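Local coordinates for hypothetical protein (Legionella pneumophila subsp. pneumophila, PDB 4JX2) that is of unknown function, a putative secreted protein of the DUF5624 family that joins alpha helices and a small mixed beta sheet in a new combination, at residues Asp294-Leu308 with Tyr320-Arg333. Numbering follows the deposited sequence.
With SO4 (sulfate ion), chain P.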
loop_
_atom_site.group_PDB
_atom_site.type_symbol
_atom_site.label_atom_id
_atom_site.label_comp_id
_atom_site.label_asym_id
_atom_site.label_seq_id
_atom_site.Cartn_x
_atom_site.Cartn_y
_atom_site.Cartn_z
ATOM N N ASP A 294 12.969 7.685 -6.851
ATOM C CA ASP A 294 12.944 7.712 -5.376
ATOM C C ASP A 294 12.298 9.002 -4.828
ATOM O O ASP A 294 12.114 9.117 -3.622
ATOM C CB ASP A 294 14.362 7.549 -4.793
ATOM C CG ASP A 294 15.294 8.676 -5.202
ATOM O OD1 ASP A 294 15.291 9.729 -4.519
ATOM O OD2 ASP A 294 15.989 8.527 -6.240
ATOM N N ARG A 295 12.000 9.980 -5.707
ATOM C CA ARG A 295 11.363 11.250 -5.351
ATOM C C ARG A 295 9.828 11.147 -5.491
ATOM O O ARG A 295 9.115 12.125 -5.217
ATOM C CB ARG A 295 11.938 12.379 -6.215
ATOM C CG ARG A 295 13.418 12.625 -5.926
ATOM C CD ARG A 295 13.952 13.865 -6.591
ATOM N NE ARG A 295 13.317 15.077 -6.072
ATOM C CZ ARG A 295 13.754 15.764 -5.024
ATOM N NH1 ARG A 295 14.841 15.373 -4.370
ATOM N NH2 ARG A 295 13.113 16.852 -4.623
ATOM N N ILE A 296 9.333 9.937 -5.877
ATOM C CA ILE A 296 7.929 9.570 -6.067
ATOM C C ILE A 296 7.499 8.666 -4.922
ATOM O O ILE A 296 7.974 7.534 -4.829
ATOM C CB ILE A 296 7.708 8.887 -7.449
ATOM C CG1 ILE A 296 8.185 9.783 -8.617
ATOM C CG2 ILE A 296 6.245 8.474 -7.620
ATOM C CD1 ILE A 296 8.566 9.053 -9.855
ATOM N N TYR A 297 6.593 9.152 -4.052
ATOM C CA TYR A 297 6.139 8.361 -2.903
ATOM C C TYR A 297 4.653 8.101 -2.984
ATOM O O TYR A 297 3.882 9.028 -3.230
ATOM C CB TYR A 297 6.499 9.060 -1.565
ATOM C CG TYR A 297 7.995 9.167 -1.322
ATOM C CD1 TYR A 297 8.743 8.054 -0.944
ATOM C CD2 TYR A 297 8.666 10.373 -1.501
ATOM C CE1 TYR A 297 10.120 8.138 -0.752
ATOM C CE2 TYR A 297 10.045 10.467 -1.318
ATOM C CZ TYR A 297 10.763 9.353 -0.927
ATOM O OH TYR A 297 12.123 9.440 -0.766
ATOM N N ILE A 298 4.256 6.825 -2.816
ATOM C CA ILE A 298 2.855 6.434 -2.768
ATOM C C ILE A 298 2.515 6.437 -1.294
ATOM O O ILE A 298 3.036 5.603 -0.555
ATOM C CB ILE A 298 2.536 5.101 -3.490
ATOM C CG1 ILE A 298 2.969 5.176 -4.983
ATOM C CG2 ILE A 298 1.023 4.769 -3.348
ATOM C CD1 ILE A 298 2.922 3.950 -5.685
ATOM N N THR A 299 1.717 7.425 -0.855
ATOM C CA THR A 299 1.368 7.630 0.544
ATOM C C THR A 299 -0.154 7.453 0.736
ATOM O O THR A 299 -0.869 8.452 0.901
ATOM C CB THR A 299 1.868 9.018 0.995
ATOM O OG1 THR A 299 1.253 10.011 0.179
ATOM C CG2 THR A 299 3.393 9.148 0.930
ATOM N N PRO A 300 -0.671 6.192 0.775
ATOM C CA PRO A 300 -2.131 6.007 0.860
ATOM C C PRO A 300 -2.797 6.547 2.137
ATOM O O PRO A 300 -4.004 6.823 2.126
ATOM C CB PRO A 300 -2.295 4.491 0.747
ATOM C CG PRO A 300 -1.089 4.050 -0.024
ATOM C CD PRO A 300 -0.002 4.891 0.589
ATOM N N TYR A 301 -2.017 6.762 3.196
ATOM C CA TYR A 301 -2.594 7.235 4.441
ATOM C C TYR A 301 -2.362 8.735 4.657
ATOM O O TYR A 301 -2.721 9.259 5.713
ATOM C CB TYR A 301 -2.110 6.382 5.617
ATOM C CG TYR A 301 -2.500 4.924 5.471
ATOM C CD1 TYR A 301 -3.841 4.539 5.386
ATOM C CD2 TYR A 301 -1.531 3.926 5.411
ATOM C CE1 TYR A 301 -4.203 3.200 5.224
ATOM C CE2 TYR A 301 -1.883 2.581 5.307
ATOM C CZ TYR A 301 -3.220 2.222 5.189
ATOM O OH TYR A 301 -3.552 0.888 5.076
ATOM N N ALA A 302 -1.866 9.444 3.633
ATOM C CA ALA A 302 -1.734 10.882 3.736
ATOM C C ALA A 302 -3.123 11.499 3.832
ATOM O O ALA A 302 -4.056 11.042 3.150
ATOM C CB ALA A 302 -1.002 11.434 2.527
ATOM N N ALA A 303 -3.272 12.505 4.707
ATOM C CA ALA A 303 -4.525 13.222 4.873
ATOM C C ALA A 303 -4.854 14.093 3.648
ATOM O O ALA A 303 -3.953 14.585 2.966
ATOM C CB ALA A 303 -4.433 14.101 6.098
ATOM N N VAL A 304 -6.150 14.294 3.397
ATOM C CA VAL A 304 -6.683 15.215 2.391
ATOM C C VAL A 304 -6.948 16.527 3.187
ATOM O O VAL A 304 -7.900 16.617 3.961
ATOM C CB VAL A 304 -7.922 14.622 1.679
ATOM C CG1 VAL A 304 -8.497 15.600 0.669
ATOM C CG2 VAL A 304 -7.576 13.294 1.013
ATOM N N LYS A 305 -6.020 17.472 3.104
ATOM C CA LYS A 305 -6.061 18.714 3.880
ATOM C C LYS A 305 -7.155 19.727 3.392
ATOM O O LYS A 305 -7.553 19.700 2.218
ATOM C CB LYS A 305 -4.668 19.360 3.890
ATOM C CG LYS A 305 -3.691 18.634 4.794
ATOM C CD LYS A 305 -4.083 18.800 6.235
ATOM C CE LYS A 305 -3.513 17.735 7.105
ATOM N NZ LYS A 305 -4.027 17.902 8.472
ATOM N N PRO A 306 -7.664 20.612 4.289
ATOM C CA PRO A 306 -8.786 21.497 3.897
ATOM C C PRO A 306 -8.496 22.473 2.769
ATOM O O PRO A 306 -9.372 22.640 1.924
ATOM C CB PRO A 306 -9.126 22.255 5.181
ATOM C CG PRO A 306 -8.590 21.407 6.282
ATOM C CD PRO A 306 -7.360 20.743 5.734
ATOM N N SER A 307 -7.295 23.107 2.733
ATOM C CA SER A 307 -6.974 24.077 1.677
ATOM C C SER A 307 -6.456 23.412 0.370
ATOM O O SER A 307 -5.982 24.113 -0.522
ATOM C CB SER A 307 -5.993 25.127 2.177
ATOM O OG SER A 307 -4.682 24.616 2.332
ATOM N N LEU A 308 -6.602 22.087 0.229
ATOM C CA LEU A 308 -6.212 21.382 -0.999
ATOM C C LEU A 308 -7.176 21.779 -2.109
ATOM O O LEU A 308 -8.391 21.673 -1.928
ATOM C CB LEU A 308 -6.207 19.860 -0.782
ATOM C CG LEU A 308 -5.636 18.987 -1.901
ATOM C CD1 LEU A 308 -4.133 19.178 -2.053
ATOM C CD2 LEU A 308 -5.930 17.540 -1.637
ATOM N N TYR A 320 2.571 20.246 5.766
ATOM C CA TYR A 320 2.101 18.880 5.913
ATOM C C TYR A 320 2.550 18.016 4.723
ATOM O O TYR A 320 3.195 16.999 4.933
ATOM C CB TYR A 320 0.567 18.805 6.108
ATOM C CG TYR A 320 0.070 17.378 6.153
ATOM C CD1 TYR A 320 0.352 16.554 7.244
ATOM C CD2 TYR A 320 -0.582 16.813 5.061
ATOM C CE1 TYR A 320 -0.045 15.217 7.262
ATOM C CE2 TYR A 320 -0.998 15.482 5.076
ATOM C CZ TYR A 320 -0.723 14.687 6.176
ATOM O OH TYR A 320 -1.093 13.367 6.166
ATOM N N TYR A 321 2.215 18.414 3.498
ATOM C CA TYR A 321 2.547 17.624 2.314
ATOM C C TYR A 321 4.049 17.638 1.999
ATOM O O TYR A 321 4.625 16.590 1.704
ATOM C CB TYR A 321 1.723 18.102 1.089
ATOM C CG TYR A 321 0.262 17.735 1.196
ATOM C CD1 TYR A 321 -0.142 16.400 1.255
ATOM C CD2 TYR A 321 -0.719 18.717 1.277
ATOM C CE1 TYR A 321 -1.484 16.057 1.393
ATOM C CE2 TYR A 321 -2.069 18.383 1.384
ATOM C CZ TYR A 321 -2.446 17.051 1.439
ATOM O OH TYR A 321 -3.776 16.720 1.541
ATOM N N ASN A 322 4.665 18.810 2.084
ATOM C CA ASN A 322 6.056 19.033 1.747
ATOM C C ASN A 322 7.009 18.386 2.755
ATOM O O ASN A 322 7.941 17.704 2.332
ATOM C CB ASN A 322 6.306 20.545 1.645
ATOM C CG ASN A 322 7.687 20.950 1.235
ATOM O OD1 ASN A 322 8.197 20.546 0.194
ATOM N ND2 ASN A 322 8.306 21.805 2.031
ATOM N N ASN A 323 6.794 18.609 4.074
ATOM C CA ASN A 323 7.695 18.126 5.121
ATOM C C ASN A 323 7.199 16.867 5.847
ATOM O O ASN A 323 7.961 15.912 5.960
ATOM C CB ASN A 323 7.965 19.231 6.141
ATOM C CG ASN A 323 8.575 20.489 5.565
ATOM O OD1 ASN A 323 7.948 21.549 5.528
ATOM N ND2 ASN A 323 9.814 20.407 5.114
ATOM N N THR A 324 5.954 16.865 6.359
ATOM C CA THR A 324 5.414 15.746 7.130
ATOM C C THR A 324 5.268 14.529 6.255
ATOM O O THR A 324 5.594 13.423 6.705
ATOM C CB THR A 324 4.087 16.129 7.800
ATOM O OG1 THR A 324 4.221 17.408 8.428
ATOM C CG2 THR A 324 3.602 15.087 8.810
ATOM N N VAL A 325 4.782 14.709 5.018
ATOM C CA VAL A 325 4.587 13.583 4.111
ATOM C C VAL A 325 5.867 13.332 3.298
ATOM O O VAL A 325 6.624 12.438 3.659
ATOM C CB VAL A 325 3.327 13.708 3.217
ATOM C CG1 VAL A 325 3.145 12.462 2.369
ATOM C CG2 VAL A 325 2.086 13.925 4.072
ATOM N N TRP A 326 6.140 14.147 2.268
ATOM C CA TRP A 326 7.263 13.956 1.353
ATOM C C TRP A 326 8.635 13.955 2.055
ATOM O O TRP A 326 9.397 12.996 1.881
ATOM C CB TRP A 326 7.229 14.984 0.200
ATOM C CG TRP A 326 8.092 14.558 -0.952
ATOM C CD1 TRP A 326 7.749 13.712 -1.968
ATOM C CD2 TRP A 326 9.495 14.819 -1.106
ATOM N NE1 TRP A 326 8.841 13.462 -2.767
ATOM C CE2 TRP A 326 9.934 14.101 -2.242
ATOM C CE3 TRP A 326 10.431 15.573 -0.375
ATOM C CZ2 TRP A 326 11.262 14.143 -2.689
ATOM C CZ3 TRP A 326 11.747 15.603 -0.816
ATOM C CH2 TRP A 326 12.146 14.911 -1.968
ATOM N N GLY A 327 8.915 15.014 2.826
ATOM C CA GLY A 327 10.177 15.248 3.528
ATOM C C GLY A 327 10.649 14.123 4.425
ATOM O O GLY A 327 11.821 13.754 4.377
ATOM N N ALA A 328 9.744 13.590 5.267
ATOM C CA ALA A 328 10.028 12.502 6.207
ATOM C C ALA A 328 10.454 11.217 5.464
ATOM O O ALA A 328 11.461 10.612 5.854
ATOM C CB ALA A 328 8.816 12.241 7.073
ATOM N N ARG A 329 9.747 10.853 4.347
ATOM C CA ARG A 329 10.093 9.663 3.549
ATOM C C ARG A 329 11.465 9.826 2.941
ATOM O O ARG A 329 12.280 8.904 3.007
ATOM C CB ARG A 329 9.066 9.340 2.455
ATOM C CG ARG A 329 7.604 9.588 2.786
ATOM C CD ARG A 329 6.867 8.487 3.525
ATOM N NE ARG A 329 7.245 8.338 4.934
ATOM C CZ ARG A 329 6.742 9.049 5.941
ATOM N NH1 ARG A 329 5.848 10.008 5.708
ATOM N NH2 ARG A 329 7.147 8.822 7.189
ATOM N N HIS A 330 11.750 11.017 2.417
ATOM C CA HIS A 330 13.040 11.311 1.823
ATOM C C HIS A 330 14.180 11.380 2.850
ATOM O O HIS A 330 15.291 10.928 2.563
ATOM C CB HIS A 330 12.952 12.614 1.062
ATOM C CG HIS A 330 13.940 12.698 -0.054
ATOM N ND1 HIS A 330 13.862 11.849 -1.167
ATOM C CD2 HIS A 330 14.988 13.541 -0.210
ATOM C CE1 HIS A 330 14.864 12.207 -1.952
ATOM N NE2 HIS A 330 15.564 13.230 -1.423
ATOM N N ASN A 331 13.904 11.933 4.043
ATOM C CA ASN A 331 14.898 12.064 5.105
ATOM C C ASN A 331 15.310 10.708 5.659
ATOM O O ASN A 331 16.493 10.518 5.927
ATOM C CB ASN A 331 14.415 12.988 6.215
ATOM C CG ASN A 331 15.000 14.376 6.108
ATOM O OD1 ASN A 331 14.352 15.339 5.686
ATOM N ND2 ASN A 331 16.267 14.496 6.452
ATOM N N ARG A 332 14.358 9.758 5.774
ATOM C CA ARG A 332 14.632 8.385 6.216
ATOM C C ARG A 332 15.596 7.643 5.215
ATOM O O ARG A 332 16.457 6.892 5.686
ATOM C CB ARG A 332 13.336 7.603 6.439
ATOM C CG ARG A 332 12.708 7.905 7.779
ATOM C CD ARG A 332 11.238 7.571 7.780
ATOM N NE ARG A 332 10.986 6.145 8.000
ATOM C CZ ARG A 332 10.558 5.623 9.149
ATOM N NH1 ARG A 332 10.323 6.407 10.196
ATOM N NH2 ARG A 332 10.345 4.320 9.255
ATOM N N ARG A 333 15.515 7.914 3.864
ATOM C CA ARG A 333 16.465 7.310 2.902
ATOM C C ARG A 333 17.846 7.823 3.167
ATOM O O ARG A 333 18.806 7.062 3.131
ATOM C CB ARG A 333 16.125 7.610 1.431
ATOM C CG ARG A 333 14.848 7.025 0.872
ATOM C CD ARG A 333 14.871 7.224 -0.637
ATOM N NE ARG A 333 13.577 7.008 -1.294
ATOM C CZ ARG A 333 13.133 5.821 -1.692
ATOM N NH1 ARG A 333 13.846 4.723 -1.455
ATOM N NH2 ARG A 333 11.962 5.716 -2.310
HETATM S S SO4 P . 8.015 3.112 11.559
HETATM O O1 SO4 P . 7.794 2.111 12.574
HETATM O O2 SO4 P . 8.965 4.122 12.045
HETATM O O3 SO4 P . 8.569 2.459 10.375
HETATM O O4 SO4 P . 6.726 3.748 11.253
#
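Y297, W326, H330 and R333 lock strand 296-298, an edge strand of the chain's five-stranded mixed beta sheet, onto the 320-333 part of helix 315-339; strand and helix segment run at 109° to each other. Strand 257-262 pairs with the sheet edge through backbone bonds to R295, Y297 and T299. Just before the strand, R295 O accepts W326 NE1 at 2.8 Å; the bond is nearly straight and lies in the indole plane, although the donor sits above the carbonyl plane rather than on a lone pair. The edge of Y297 points at the face of W326, while R329 CB covers the centre of one Y297 face as a CH-pi contact. The Y297 hydroxyl is gripped twice: R333 NE donates to it at 2.9 Å, and H330 ND1 shares a second hydrogen bond whose direction stays open. R333 reaches it with a chain extended from CG to NE. W326 CH2 lies over one face of the R295 guanidinium, and R295 NE donates to A256 O. R332 hydrogen-bonds a sulfate also held by L384 N and N267 ND2 of the second subunit.

Farther along, the loop after the strand is held by two tyrosines. A303 N donates to Y320 OH at 2.8 Å along an almost linear path (175°). Y321 OH, in contrast, works both ways, donating to A303 O and accepting K305 N, thereby bridging two backbone positions. Between the Y297 cluster and the tyrosine pair, T299 CG2 and A302 CB pack on V325. The K305 chain, bent at chi2 (-68°), swings back over Y320: CE makes a CH-pi contact with the ring face, and NZ, hydrogen-bonded to a pentaethylene glycol probably from the crystallisation liquor, stands 4.8 Å from the Y320 ring centroid in a cation-pi interaction.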